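PDB 1WE1: heme oxygenase 1 from Synechocystis sp., which probably catalyses the oxygen-dependent opening of the heme ring to biliverdin IXalpha, releasing iron and carbon monoxide, a step toward the chromophores of photosynthetic antennae. Local coordinates for residues Gly44-Val49 and Met200-Glu205; Ala58-His63 and Thr115-Leu120; Ile69-Leu74 and Lys168-Gln173. All coordinates share one frame; numbering follows the deposited sequence.

Interaction 1 (Gly44-Val49 and Met200-Glu205). With HEM (protoporphyrin IX containing Fe), chain H.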
loop_
_atom_site.group_PDB
_atom_site.type_symbol
_atom_site.label_atom_id
_atom_site.label_comp_id
_atom_site.label_asym_id
_atom_site.label_seq_id
_atom_site.Cartn_x
_atom_site.Cartn_y
_atom_site.Cartn_z
ATOM N N GLY A 44 -5.467 8.344 -4.514
ATOM C CA GLY A 44 -5.005 9.647 -4.070
ATOM C C GLY A 44 -4.334 9.508 -2.712
ATOM O O GLY A 44 -3.251 10.052 -2.489
ATOM N N ASN A 45 -4.953 8.768 -1.797
ATOM C CA ASN A 45 -4.342 8.591 -0.486
ATOM C C ASN A 45 -2.984 7.871 -0.553
ATOM O O ASN A 45 -1.970 8.403 -0.084
ATOM C CB ASN A 45 -5.283 7.846 0.451
ATOM C CG ASN A 45 -6.344 8.756 1.054
ATOM O OD1 ASN A 45 -6.156 9.973 1.181
ATOM N ND2 ASN A 45 -7.456 8.163 1.452
ATOM N N LEU A 46 -2.948 6.676 -1.139
ATOM C CA LEU A 46 -1.688 5.952 -1.233
ATOM C C LEU A 46 -0.625 6.841 -1.861
ATOM O O LEU A 46 0.541 6.787 -1.491
ATOM C CB LEU A 46 -1.858 4.677 -2.057
ATOM C CG LEU A 46 -2.843 3.705 -1.416
ATOM C CD1 LEU A 46 -2.913 2.421 -2.221
ATOM C CD2 LEU A 46 -2.394 3.417 0.002
ATOM N N TYR A 47 -1.039 7.674 -2.806
ATOM C CA TYR A 47 -0.114 8.583 -3.454
ATOM C C TYR A 47 0.653 9.400 -2.402
ATOM O O TYR A 47 1.869 9.539 -2.490
ATOM C CB TYR A 47 -0.882 9.520 -4.390
ATOM C CG TYR A 47 -0.057 10.671 -4.898
ATOM C CD1 TYR A 47 0.996 10.463 -5.781
ATOM C CD2 TYR A 47 -0.295 11.965 -4.454
ATOM C CE1 TYR A 47 1.792 11.521 -6.203
ATOM C CE2 TYR A 47 0.498 13.029 -4.870
ATOM C CZ TYR A 47 1.536 12.802 -5.738
ATOM O OH TYR A 47 2.331 13.863 -6.135
ATOM N N PHE A 48 -0.052 9.935 -1.405
ATOM C CA PHE A 48 0.600 10.733 -0.364
ATOM C C PHE A 48 1.411 9.881 0.608
ATOM O O PHE A 48 2.485 10.282 1.052
ATOM C CB PHE A 48 -0.432 11.552 0.416
ATOM C CG PHE A 48 -1.189 12.534 -0.437
ATOM C CD1 PHE A 48 -2.483 12.254 -0.866
ATOM C CD2 PHE A 48 -0.586 13.723 -0.852
ATOM C CE1 PHE A 48 -3.165 13.141 -1.696
ATOM C CE2 PHE A 48 -1.259 14.620 -1.685
ATOM C CZ PHE A 48 -2.554 14.328 -2.111
ATOM N N VAL A 49 0.901 8.700 0.932
ATOM C CA VAL A 49 1.609 7.834 1.852
ATOM C C VAL A 49 2.929 7.387 1.257
ATOM O O VAL A 49 3.959 7.444 1.922
ATOM C CB VAL A 49 0.779 6.600 2.202
ATOM C CG1 VAL A 49 1.588 5.691 3.142
ATOM C CG2 VAL A 49 -0.544 7.030 2.850
ATOM N N MET A 200 -6.714 -0.231 6.543
ATOM C CA MET A 200 -8.087 -0.623 6.741
ATOM C C MET A 200 -8.990 0.572 7.016
ATOM O O MET A 200 -10.150 0.579 6.606
ATOM C CB MET A 200 -8.175 -1.637 7.876
ATOM C CG MET A 200 -7.511 -2.960 7.554
ATOM S SD MET A 200 -8.085 -4.305 8.608
ATOM C CE MET A 200 -6.800 -4.317 9.891
ATOM N N LYS A 201 -8.469 1.593 7.688
ATOM C CA LYS A 201 -9.293 2.754 7.975
ATOM C C LYS A 201 -9.573 3.554 6.696
ATOM O O LYS A 201 -10.648 4.140 6.543
ATOM C CB LYS A 201 -8.645 3.633 9.050
ATOM C CG LYS A 201 -9.646 4.604 9.659
ATOM C CD LYS A 201 -9.175 5.231 10.958
ATOM C CE LYS A 201 -10.253 6.171 11.507
ATOM N NZ LYS A 201 -10.012 6.567 12.929
ATOM N N MET A 202 -8.614 3.576 5.773
ATOM C CA MET A 202 -8.823 4.276 4.512
ATOM C C MET A 202 -9.947 3.577 3.726
ATOM O O MET A 202 -10.795 4.237 3.115
ATOM C CB MET A 202 -7.536 4.297 3.687
ATOM C CG MET A 202 -6.471 5.218 4.247
ATOM S SD MET A 202 -5.007 5.445 3.188
ATOM C CE MET A 202 -4.340 3.772 3.153
ATOM N N PHE A 203 -9.954 2.243 3.758
ATOM C CA PHE A 203 -10.966 1.456 3.057
ATOM C C PHE A 203 -12.354 1.721 3.621
ATOM O O PHE A 203 -13.317 1.912 2.872
ATOM C CB PHE A 203 -10.694 -0.044 3.174
ATOM C CG PHE A 203 -9.387 -0.490 2.587
ATOM C CD1 PHE A 203 -8.781 0.218 1.554
ATOM C CD2 PHE A 203 -8.788 -1.669 3.037
ATOM C CE1 PHE A 203 -7.592 -0.244 0.971
ATOM C CE2 PHE A 203 -7.597 -2.148 2.466
ATOM C CZ PHE A 203 -6.996 -1.437 1.431
ATOM N N ASN A 204 -12.461 1.705 4.945
ATOM C CA ASN A 204 -13.741 1.952 5.601
ATOM C C ASN A 204 -14.301 3.344 5.259
ATOM O O ASN A 204 -15.518 3.522 5.178
ATOM C CB ASN A 204 -13.601 1.791 7.117
ATOM C CG ASN A 204 -13.515 0.339 7.536
ATOM O OD1 ASN A 204 -14.292 -0.500 7.069
ATOM N ND2 ASN A 204 -12.577 0.031 8.432
ATOM N N GLU A 205 -13.410 4.315 5.055
ATOM C CA GLU A 205 -13.813 5.675 4.696
ATOM C C GLU A 205 -14.552 5.678 3.359
ATOM O O GLU A 205 -15.316 6.596 3.056
ATOM C CB GLU A 205 -12.597 6.588 4.550
ATOM C CG GLU A 205 -12.150 7.293 5.795
ATOM C CD GLU A 205 -10.944 8.178 5.531
ATOM O OE1 GLU A 205 -10.596 9.000 6.405
ATOM O OE2 GLU A 205 -10.335 8.041 4.445
HETATM C CHA HEM H . 0.708 -11.105 1.133
HETATM C CHB HEM H . 0.028 -6.572 2.678
HETATM C CHC HEM H . -4.637 -7.021 1.417
HETATM C CHD HEM H . -3.442 -10.733 -1.378
HETATM C C1A HEM H . 0.937 -9.884 1.804
HETATM C C2A HEM H . 2.132 -9.513 2.545
HETATM C C3A HEM H . 1.920 -8.250 3.023
HETATM C C4A HEM H . 0.609 -7.830 2.505
HETATM C CMA HEM H . 2.814 -7.408 3.882
HETATM C CAA HEM H . 3.390 -10.355 2.691
HETATM C CBA HEM H . 3.297 -11.523 3.703
HETATM C CGA HEM H . 4.487 -12.281 3.838
HETATM O O1A HEM H . 5.207 -12.021 4.881
HETATM O O2A HEM H . 4.851 -13.145 3.015
HETATM C C1B HEM H . -1.338 -6.295 2.504
HETATM C C2B HEM H . -2.014 -5.096 2.997
HETATM C C3B HEM H . -3.313 -5.192 2.592
HETATM C C4B HEM H . -3.438 -6.487 1.925
HETATM C CMB HEM H . -1.337 -3.992 3.770
HETATM C CAB HEM H . -4.434 -4.178 2.719
HETATM C CBB HEM H . -4.852 -3.868 4.181
HETATM C C1C HEM H . -4.719 -8.016 0.476
HETATM C C2C HEM H . -5.885 -8.324 -0.339
HETATM C C3C HEM H . -5.603 -9.501 -0.932
HETATM C C4C HEM H . -4.192 -9.751 -0.743
HETATM C CMC HEM H . -7.121 -7.452 -0.449
HETATM C CAC HEM H . -6.581 -10.430 -1.656
HETATM C CBC HEM H . -6.656 -10.087 -3.171
HETATM C C1D HEM H . -2.165 -11.180 -0.958
HETATM C C2D HEM H . -1.494 -12.363 -1.491
HETATM C C3D HEM H . -0.314 -12.442 -0.824
HETATM C C4D HEM H . -0.294 -11.334 0.164
HETATM C CMD HEM H . -2.091 -13.238 -2.546
HETATM C CAD HEM H . 0.822 -13.426 -0.970
HETATM C CBD HEM H . 0.730 -14.620 0.082
HETATM C CGD HEM H . 1.917 -15.388 0.149
HETATM O O1D HEM H . 3.067 -14.809 0.147
HETATM O O2D HEM H . 1.860 -16.650 0.217
HETATM N NA HEM H . 0.018 -8.861 1.808
HETATM N NB HEM H . -2.213 -7.129 1.845
HETATM N NC HEM H . -3.657 -8.889 0.179
HETATM N ND HEM H . -1.389 -10.556 0.016
HETATM FE FE HEM H . -1.805 -8.876 0.972
HETATM O O HOH W 1 -1.088 -7.972 -0.411
#
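M202 reaches from helix 182-205 toward N45 and L46 of helix 36-59, joining two nearly antiparallel helices of the all-helical heme oxygenase fold. The axes of 44-49 and 200-205 stay 11.7 Å apart at an angle of 155°, a gap that a long, flexible methionine can span. Its thioether runs alongside N45 in the opposite sense, with SD lying 3.7 Å from CB of N45. Beyond the sulfur the chain bends (chi3 -64°), and that turn carries CE of M202 to within 3.7 Å of CD2 of L46. The two side chains meet at a slant; a branched leucine can serve two neighbours, and this one also packs on L80 of helix 77-88.

The amide of N45 is buried, yet both its polar ends have partners: OD1 accepts a hydrogen bond from the backbone N of S99, and ND2 is hydrogen-bonded elsewhere, outside the two segments. E205 brings its extended carboxylate toward the same amide, the two planes turned 44° apart, but ND2 of N45 and OE2 of E205 stand 4.2 Å apart, too far to bond. The carboxylate hydrogen-bonds instead to S99. N45 and E205 thus both bond to S99 in the loop before helix 100-115, and E205 also reaches the backbone N of A101 at its start, while Y105 of that helix touches M202.

Next to M202 in the chain, F203 belongs to the heme pocket; its ring atom CE2 lies 3.7 Å from the vinyl carbon CBB of the heme.

Interaction 2 (Ala58-His63 and Thr115-Leu120)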
loop_
_atom_site.group_PDB
_atom_site.type_symbol
_atom_site.label_atom_id
_atom_site.label_comp_id
_atom_site.label_asym_id
_atom_site.label_seq_id
_atom_site.Cartn_x
_atom_site.Cartn_y
_atom_site.Cartn_z
ATOM N N ALA A 58 14.749 7.720 1.452
ATOM C CA ALA A 58 15.905 8.184 0.689
ATOM C C ALA A 58 16.901 8.905 1.586
ATOM O O ALA A 58 18.102 8.908 1.305
ATOM C CB ALA A 58 15.461 9.095 -0.450
ATOM N N LYS A 59 16.410 9.524 2.658
ATOM C CA LYS A 59 17.296 10.209 3.599
ATOM C C LYS A 59 18.135 9.171 4.336
ATOM O O LYS A 59 19.254 9.448 4.756
ATOM C CB LYS A 59 16.514 10.991 4.655
ATOM C CG LYS A 59 15.810 12.227 4.169
ATOM C CD LYS A 59 15.578 13.182 5.340
ATOM C CE LYS A 59 14.938 12.478 6.541
ATOM N NZ LYS A 59 14.751 13.392 7.705
ATOM N N PHE A 60 17.578 7.976 4.498
ATOM C CA PHE A 60 18.276 6.914 5.203
ATOM C C PHE A 60 18.838 5.860 4.263
ATOM O O PHE A 60 18.958 4.700 4.641
ATOM C CB PHE A 60 17.343 6.247 6.230
ATOM C CG PHE A 60 16.774 7.202 7.241
ATOM C CD1 PHE A 60 15.562 7.842 7.010
ATOM C CD2 PHE A 60 17.474 7.501 8.403
ATOM C CE1 PHE A 60 15.054 8.773 7.920
ATOM C CE2 PHE A 60 16.976 8.429 9.317
ATOM C CZ PHE A 60 15.761 9.068 9.071
ATOM N N LYS A 61 19.189 6.256 3.043
ATOM C CA LYS A 61 19.737 5.295 2.093
ATOM C C LYS A 61 21.018 4.657 2.644
ATOM O O LYS A 61 21.338 3.508 2.321
ATOM C CB LYS A 61 20.034 5.966 0.747
ATOM C CG LYS A 61 21.006 7.113 0.837
ATOM C CD LYS A 61 21.550 7.531 -0.529
ATOM C CE LYS A 61 20.474 8.087 -1.453
ATOM N NZ LYS A 61 19.553 7.028 -1.943
ATOM N N ASP A 62 21.733 5.399 3.490
ATOM C CA ASP A 62 22.987 4.919 4.079
ATOM C C ASP A 62 22.938 4.736 5.598
ATOM O O ASP A 62 23.975 4.706 6.260
ATOM C CB ASP A 62 24.123 5.879 3.716
ATOM C CG ASP A 62 23.613 7.151 3.061
ATOM O OD1 ASP A 62 22.628 7.729 3.584
ATOM O OD2 ASP A 62 24.191 7.569 2.032
ATOM N N HIS A 63 21.730 4.616 6.144
ATOM C CA HIS A 63 21.536 4.422 7.578
ATOM C C HIS A 63 21.918 2.983 7.949
ATOM O O HIS A 63 21.733 2.056 7.162
ATOM C CB HIS A 63 20.071 4.732 7.922
ATOM C CG HIS A 63 19.672 4.402 9.329
ATOM N ND1 HIS A 63 19.233 3.148 9.704
ATOM C CD2 HIS A 63 19.598 5.174 10.440
ATOM C CE1 HIS A 63 18.904 3.164 10.984
ATOM N NE2 HIS A 63 19.115 4.381 11.454
ATOM N N THR A 115 11.768 9.777 15.287
ATOM C CA THR A 115 12.150 9.183 16.559
ATOM C C THR A 115 12.485 7.689 16.534
ATOM O O THR A 115 13.175 7.197 17.420
ATOM C CB THR A 115 11.046 9.430 17.606
ATOM O OG1 THR A 115 9.849 8.753 17.207
ATOM C CG2 THR A 115 10.745 10.923 17.720
ATOM N N ALA A 116 12.014 6.964 15.525
ATOM C CA ALA A 116 12.291 5.530 15.442
ATOM C C ALA A 116 12.432 5.032 14.009
ATOM O O ALA A 116 11.753 4.101 13.604
ATOM C CB ALA A 116 11.192 4.755 16.146
ATOM N N PRO A 117 13.344 5.630 13.231
ATOM C CA PRO A 117 13.557 5.233 11.839
ATOM C C PRO A 117 13.527 3.740 11.558
ATOM O O PRO A 117 13.214 3.328 10.434
ATOM C CB PRO A 117 14.916 5.859 11.501
ATOM C CG PRO A 117 15.564 6.036 12.830
ATOM C CD PRO A 117 14.420 6.530 13.667
ATOM N N GLU A 118 13.843 2.921 12.556
ATOM C CA GLU A 118 13.833 1.483 12.315
ATOM C C GLU A 118 12.420 0.950 12.123
ATOM O O GLU A 118 12.233 -0.084 11.487
ATOM C CB GLU A 118 14.558 0.701 13.436
ATOM C CG GLU A 118 13.904 0.709 14.813
ATOM C CD GLU A 118 14.035 2.043 15.542
ATOM O OE1 GLU A 118 14.867 2.886 15.130
ATOM O OE2 GLU A 118 13.306 2.240 16.541
ATOM N N LEU A 119 11.427 1.653 12.658
ATOM C CA LEU A 119 10.038 1.235 12.504
ATOM C C LEU A 119 9.586 1.378 11.042
ATOM O O LEU A 119 8.544 0.850 10.639
ATOM C CB LEU A 119 9.138 2.053 13.432
ATOM C CG LEU A 119 9.375 1.744 14.919
ATOM C CD1 LEU A 119 8.343 2.455 15.783
ATOM C CD2 LEU A 119 9.296 0.235 15.140
ATOM N N LEU A 120 10.390 2.088 10.257
ATOM C CA LEU A 120 10.126 2.301 8.841
ATOM C C LEU A 120 10.175 0.981 8.071
ATOM O O LEU A 120 9.644 0.877 6.968
ATOM C CB LEU A 120 11.161 3.265 8.270
ATOM C CG LEU A 120 10.734 4.662 7.819
ATOM C CD1 LEU A 120 9.595 5.205 8.652
ATOM C CD2 LEU A 120 11.949 5.568 7.895
#
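The phenyl ring of F60 receives P117 over one face: CB of the proline sits 3.9 Å above the ring plane, displaced from the middle toward the rim. This is a CH-pi contact, with CB of P117 4.3 Å from the ring centroid and 23° off the normal. At the edge of the same ring, in its plane, lies CB of H63, so the two residues that touch the proline are also packed on each other. The imidazole of H63 meets the next carbon of the pyrrolidine, its NE2 lying 4.2 Å from CG of P117. L120 comes to the phenyl ring at a slant, its CD2 4.4 Å from CD1 of F60.

A type I turn from F60 to H63 follows the end of helix 36-59 and brings both rings to the same neighbour. In H63, CG stands anti to the backbone N (chi1 172°), which extends the imidazole toward P117. Opposite them, 117-119 forms a short 3-10 segment in the link between helices 100-115 and 120-146. Proline fits its first position, where no amide hydrogen is needed, and its rigid ring presents a firm apolar surface. L66 touches F60, P117 and L120, extending the apolar cluster.

Two polar groups at its margin have partners outside the contact. ND1 of H63 is hydrogen-bonded to the backbone N of L66, consistent with an unprotonated ND1, and E118 forms a salt bridge with R187 of helix 182-205. The joint between the turn and the 3-10 segment probably rests on dispersion and the CH-pi contact, with no hydrogen bond between the two segments to fix its geometry.

Interaction 3 (Ile69-Leu74 and Lys168-Gln173). With HEM (protoporphyrin IX containing Fe), chain H; PO4 (phosphate ion), chain E.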
loop_
_atom_site.group_PDB
_atom_site.type_symbol
_atom_site.label_atom_id
_atom_site.label_comp_id
_atom_site.label_asym_id
_atom_site.label_seq_id
_atom_site.Cartn_x
_atom_site.Cartn_y
_atom_site.Cartn_z
ATOM N N ILE A 69 17.162 -2.340 3.486
ATOM C CA ILE A 69 15.892 -2.522 2.795
ATOM C C ILE A 69 15.605 -1.346 1.861
ATOM O O ILE A 69 14.453 -1.050 1.536
ATOM C CB ILE A 69 14.736 -2.686 3.799
ATOM C CG1 ILE A 69 14.572 -1.418 4.633
ATOM C CG2 ILE A 69 15.024 -3.856 4.712
ATOM C CD1 ILE A 69 13.347 -1.437 5.541
ATOM N N TYR A 70 16.669 -0.682 1.431
ATOM C CA TYR A 70 16.538 0.452 0.537
ATOM C C TYR A 70 16.655 -0.001 -0.915
ATOM O O TYR A 70 17.756 -0.114 -1.456
ATOM C CB TYR A 70 17.613 1.495 0.844
ATOM C CG TYR A 70 17.544 2.702 -0.060
ATOM C CD1 TYR A 70 16.500 3.626 0.054
ATOM C CD2 TYR A 70 18.501 2.905 -1.056
ATOM C CE1 TYR A 70 16.412 4.726 -0.807
ATOM C CE2 TYR A 70 18.420 3.996 -1.921
ATOM C CZ TYR A 70 17.374 4.900 -1.791
ATOM O OH TYR A 70 17.286 5.965 -2.655
ATOM N N PHE A 71 15.506 -0.257 -1.533
ATOM C CA PHE A 71 15.427 -0.701 -2.919
ATOM C C PHE A 71 14.581 0.277 -3.730
ATOM O O PHE A 71 13.393 0.043 -3.951
ATOM C CB PHE A 71 14.782 -2.084 -2.992
ATOM C CG PHE A 71 15.524 -3.144 -2.236
ATOM C CD1 PHE A 71 16.688 -3.702 -2.755
ATOM C CD2 PHE A 71 15.046 -3.603 -1.011
ATOM C CE1 PHE A 71 17.367 -4.707 -2.063
ATOM C CE2 PHE A 71 15.714 -4.607 -0.313
ATOM C CZ PHE A 71 16.875 -5.160 -0.837
ATOM N N PRO A 72 15.187 1.382 -4.191
ATOM C CA PRO A 72 14.476 2.395 -4.983
ATOM C C PRO A 72 13.726 1.809 -6.179
ATOM O O PRO A 72 12.995 2.513 -6.877
ATOM C CB PRO A 72 15.592 3.358 -5.397
ATOM C CG PRO A 72 16.822 2.484 -5.409
ATOM C CD PRO A 72 16.635 1.660 -4.162
ATOM N N GLU A 73 13.912 0.514 -6.407
ATOM C CA GLU A 73 13.243 -0.173 -7.500
ATOM C C GLU A 73 11.795 -0.432 -7.110
ATOM O O GLU A 73 10.968 -0.773 -7.953
ATOM C CB GLU A 73 13.935 -1.507 -7.795
ATOM C CG GLU A 73 15.434 -1.379 -7.990
ATOM C CD GLU A 73 16.218 -1.598 -6.708
ATOM O OE1 GLU A 73 16.361 -2.771 -6.304
ATOM O OE2 GLU A 73 16.687 -0.606 -6.104
ATOM N N LEU A 74 11.497 -0.280 -5.822
ATOM C CA LEU A 74 10.151 -0.495 -5.321
ATOM C C LEU A 74 9.299 0.767 -5.423
ATOM O O LEU A 74 8.080 0.674 -5.572
ATOM C CB LEU A 74 10.188 -0.967 -3.863
ATOM C CG LEU A 74 10.790 -2.353 -3.620
ATOM C CD1 LEU A 74 10.854 -2.642 -2.110
ATOM C CD2 LEU A 74 9.966 -3.406 -4.347
ATOM N N LYS A 168 11.566 -10.813 -4.331
ATOM C CA LYS A 168 10.860 -11.059 -3.086
ATOM C C LYS A 168 11.763 -11.811 -2.101
ATOM O O LYS A 168 11.596 -11.708 -0.890
ATOM C CB LYS A 168 9.564 -11.835 -3.362
ATOM C CG LYS A 168 8.539 -11.777 -2.235
ATOM C CD LYS A 168 7.241 -12.518 -2.595
ATOM C CE LYS A 168 6.355 -12.711 -1.359
ATOM N NZ LYS A 168 5.115 -13.515 -1.608
ATOM N N ASN A 169 12.731 -12.563 -2.618
ATOM C CA ASN A 169 13.650 -13.292 -1.744
ATOM C C ASN A 169 14.758 -12.371 -1.257
ATOM O O ASN A 169 15.042 -12.309 -0.061
ATOM C CB ASN A 169 14.258 -14.494 -2.464
ATOM C CG ASN A 169 13.279 -15.645 -2.596
ATOM O OD1 ASN A 169 12.597 -16.008 -1.630
ATOM N ND2 ASN A 169 13.210 -16.237 -3.788
ATOM N N THR A 170 15.385 -11.657 -2.183
ATOM C CA THR A 170 16.429 -10.725 -1.808
ATOM C C THR A 170 15.873 -9.848 -0.686
ATOM O O THR A 170 16.559 -9.578 0.306
ATOM C CB THR A 170 16.824 -9.818 -2.991
ATOM O OG1 THR A 170 17.358 -10.620 -4.055
ATOM C CG2 THR A 170 17.858 -8.777 -2.549
ATOM N N TYR A 171 14.616 -9.428 -0.840
ATOM C CA TYR A 171 13.972 -8.569 0.144
ATOM C C TYR A 171 13.752 -9.242 1.511
ATOM O O TYR A 171 14.070 -8.650 2.542
ATOM C CB TYR A 171 12.648 -8.023 -0.418
ATOM C CG TYR A 171 12.020 -6.956 0.457
ATOM C CD1 TYR A 171 11.274 -7.304 1.586
ATOM C CD2 TYR A 171 12.229 -5.598 0.196
ATOM C CE1 TYR A 171 10.755 -6.332 2.437
ATOM C CE2 TYR A 171 11.718 -4.617 1.039
ATOM C CZ TYR A 171 10.978 -4.991 2.161
ATOM O OH TYR A 171 10.438 -4.034 2.999
ATOM N N ARG A 172 13.207 -10.459 1.530
ATOM C CA ARG A 172 12.993 -11.172 2.795
ATOM C C ARG A 172 14.361 -11.394 3.430
ATOM O O ARG A 172 14.550 -11.220 4.635
ATOM C CB ARG A 172 12.355 -12.536 2.553
ATOM C CG ARG A 172 10.935 -12.523 2.048
ATOM C CD ARG A 172 10.607 -13.900 1.506
ATOM N NE ARG A 172 9.205 -14.069 1.148
ATOM C CZ ARG A 172 8.194 -13.973 2.008
ATOM N NH1 ARG A 172 6.950 -14.152 1.577
ATOM N NH2 ARG A 172 8.425 -13.687 3.290
ATOM N N GLN A 173 15.309 -11.799 2.590
ATOM C CA GLN A 173 16.682 -12.044 3.002
ATOM C C GLN A 173 17.210 -10.772 3.652
ATOM O O GLN A 173 17.714 -10.798 4.779
ATOM C CB GLN A 173 17.535 -12.400 1.773
ATOM C CG GLN A 173 19.021 -12.631 2.049
ATOM C CD GLN A 173 19.266 -13.784 3.007
ATOM O OE1 GLN A 173 18.788 -14.901 2.789
ATOM N NE2 GLN A 173 20.014 -13.520 4.075
HETATM C CHA HEM H . 0.708 -11.105 1.133
HETATM C CHB HEM H . 0.028 -6.572 2.678
HETATM C CHC HEM H . -4.637 -7.021 1.417
HETATM C CHD HEM H . -3.442 -10.733 -1.378
HETATM C C1A HEM H . 0.937 -9.884 1.804
HETATM C C2A HEM H . 2.132 -9.513 2.545
HETATM C C3A HEM H . 1.920 -8.250 3.023
HETATM C C4A HEM H . 0.609 -7.830 2.505
HETATM C CMA HEM H . 2.814 -7.408 3.882
HETATM C CAA HEM H . 3.390 -10.355 2.691
HETATM C CBA HEM H . 3.297 -11.523 3.703
HETATM C CGA HEM H . 4.487 -12.281 3.838
HETATM O O1A HEM H . 5.207 -12.021 4.881
HETATM O O2A HEM H . 4.851 -13.145 3.015
HETATM C C1B HEM H . -1.338 -6.295 2.504
HETATM C C2B HEM H . -2.014 -5.096 2.997
HETATM C C3B HEM H . -3.313 -5.192 2.592
HETATM C C4B HEM H . -3.438 -6.487 1.925
HETATM C CMB HEM H . -1.337 -3.992 3.770
HETATM C CAB HEM H . -4.434 -4.178 2.719
HETATM C CBB HEM H . -4.852 -3.868 4.181
HETATM C C1C HEM H . -4.719 -8.016 0.476
HETATM C C2C HEM H . -5.885 -8.324 -0.339
HETATM C C3C HEM H . -5.603 -9.501 -0.932
HETATM C C4C HEM H . -4.192 -9.751 -0.743
HETATM C CMC HEM H . -7.121 -7.452 -0.449
HETATM C CAC HEM H . -6.581 -10.430 -1.656
HETATM C CBC HEM H . -6.656 -10.087 -3.171
HETATM C C1D HEM H . -2.165 -11.180 -0.958
HETATM C C2D HEM H . -1.494 -12.363 -1.491
HETATM C C3D HEM H . -0.314 -12.442 -0.824
HETATM C C4D HEM H . -0.294 -11.334 0.164
HETATM C CMD HEM H . -2.091 -13.238 -2.546
HETATM C CAD HEM H . 0.822 -13.426 -0.970
HETATM C CBD HEM H . 0.730 -14.620 0.082
HETATM C CGD HEM H . 1.917 -15.388 0.149
HETATM O O1D HEM H . 3.067 -14.809 0.147
HETATM O O2D HEM H . 1.860 -16.650 0.217
HETATM N NA HEM H . 0.018 -8.861 1.808
HETATM N NB HEM H . -2.213 -7.129 1.845
HETATM N NC HEM H . -3.657 -8.889 0.179
HETATM N ND HEM H . -1.389 -10.556 0.016
HETATM FE FE HEM H . -1.805 -8.876 0.972
HETATM P P PO4 E . 7.123 -17.337 -2.413
HETATM O O1 PO4 E . 7.735 -18.442 -1.624
HETATM O O2 PO4 E . 8.151 -16.732 -3.299
HETATM O O3 PO4 E . 6.595 -16.300 -1.486
HETATM O O4 PO4 E . 6.011 -17.878 -3.239
HETATM O O HOH W 1 -1.088 -7.972 -0.411
#
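A type I turn from F71 to L74, in the link between helices 36-59 and 77-88, lies against Y171 and T170 of helix 164-176, a loop-on-helix contact of the all-helical heme oxygenase fold. F71 and Y171 meet rim to rim: their planes are 46° apart, neither ring covers the other, and CD2 of F71 is 3.7 Å from CD2 of Y171. With chi1 at -171° the phenol of Y171 is directed away from its own amide nitrogen and lies beside the turn, where L74 lays its CD1 3.8 Å from CE2 of the tyrosine. The phenol oxygen is hydrogen-bonded to OG of S124 of helix 120-146, so a tyrosine serves both the apolar turn and a polar neighbour. T170 adds its methyl CG2 near the far end of F71, while its hydroxyl hydrogen-bonds to the carbonyl of A166. Replacing F71 by an alanine would probably open a gap beside Y171 and T170 and deprive F167 of its edge-to-face partner.

Another side of the same helix holds the heme propionates. The extended chain of K168 carries NZ to 3.0 Å from O1D of the heme, and NZ also hydrogen-bonds to a phosphate, probably from the crystallisation liquor. R172, one helical turn on, places NH1 2.7 Å from O2A of the other propionate, with an N-H...O angle of 152°.

In the fold
All three contacts lie within a single heme oxygenase domain built of helices and connecting loops, without strands. Interactions 1 and 2 share helix 36-59, the former on its body and the latter at its C-terminal end, with centres about 23 Å apart. Interaction 3 follows in the next link, its centre about 15 Å from that of interaction 2, and the two touch where A58 meets Y70. Along the chain, 44-49 comes first and 200-205 last, bracketing the others, whose segments alternate. Interactions 1 and 3, also about 23 Å apart between centres, touch different parts of the heme's rim, a vinyl group and the propionates, and so help frame one pocket; interaction 2 is plain packing away from the heme.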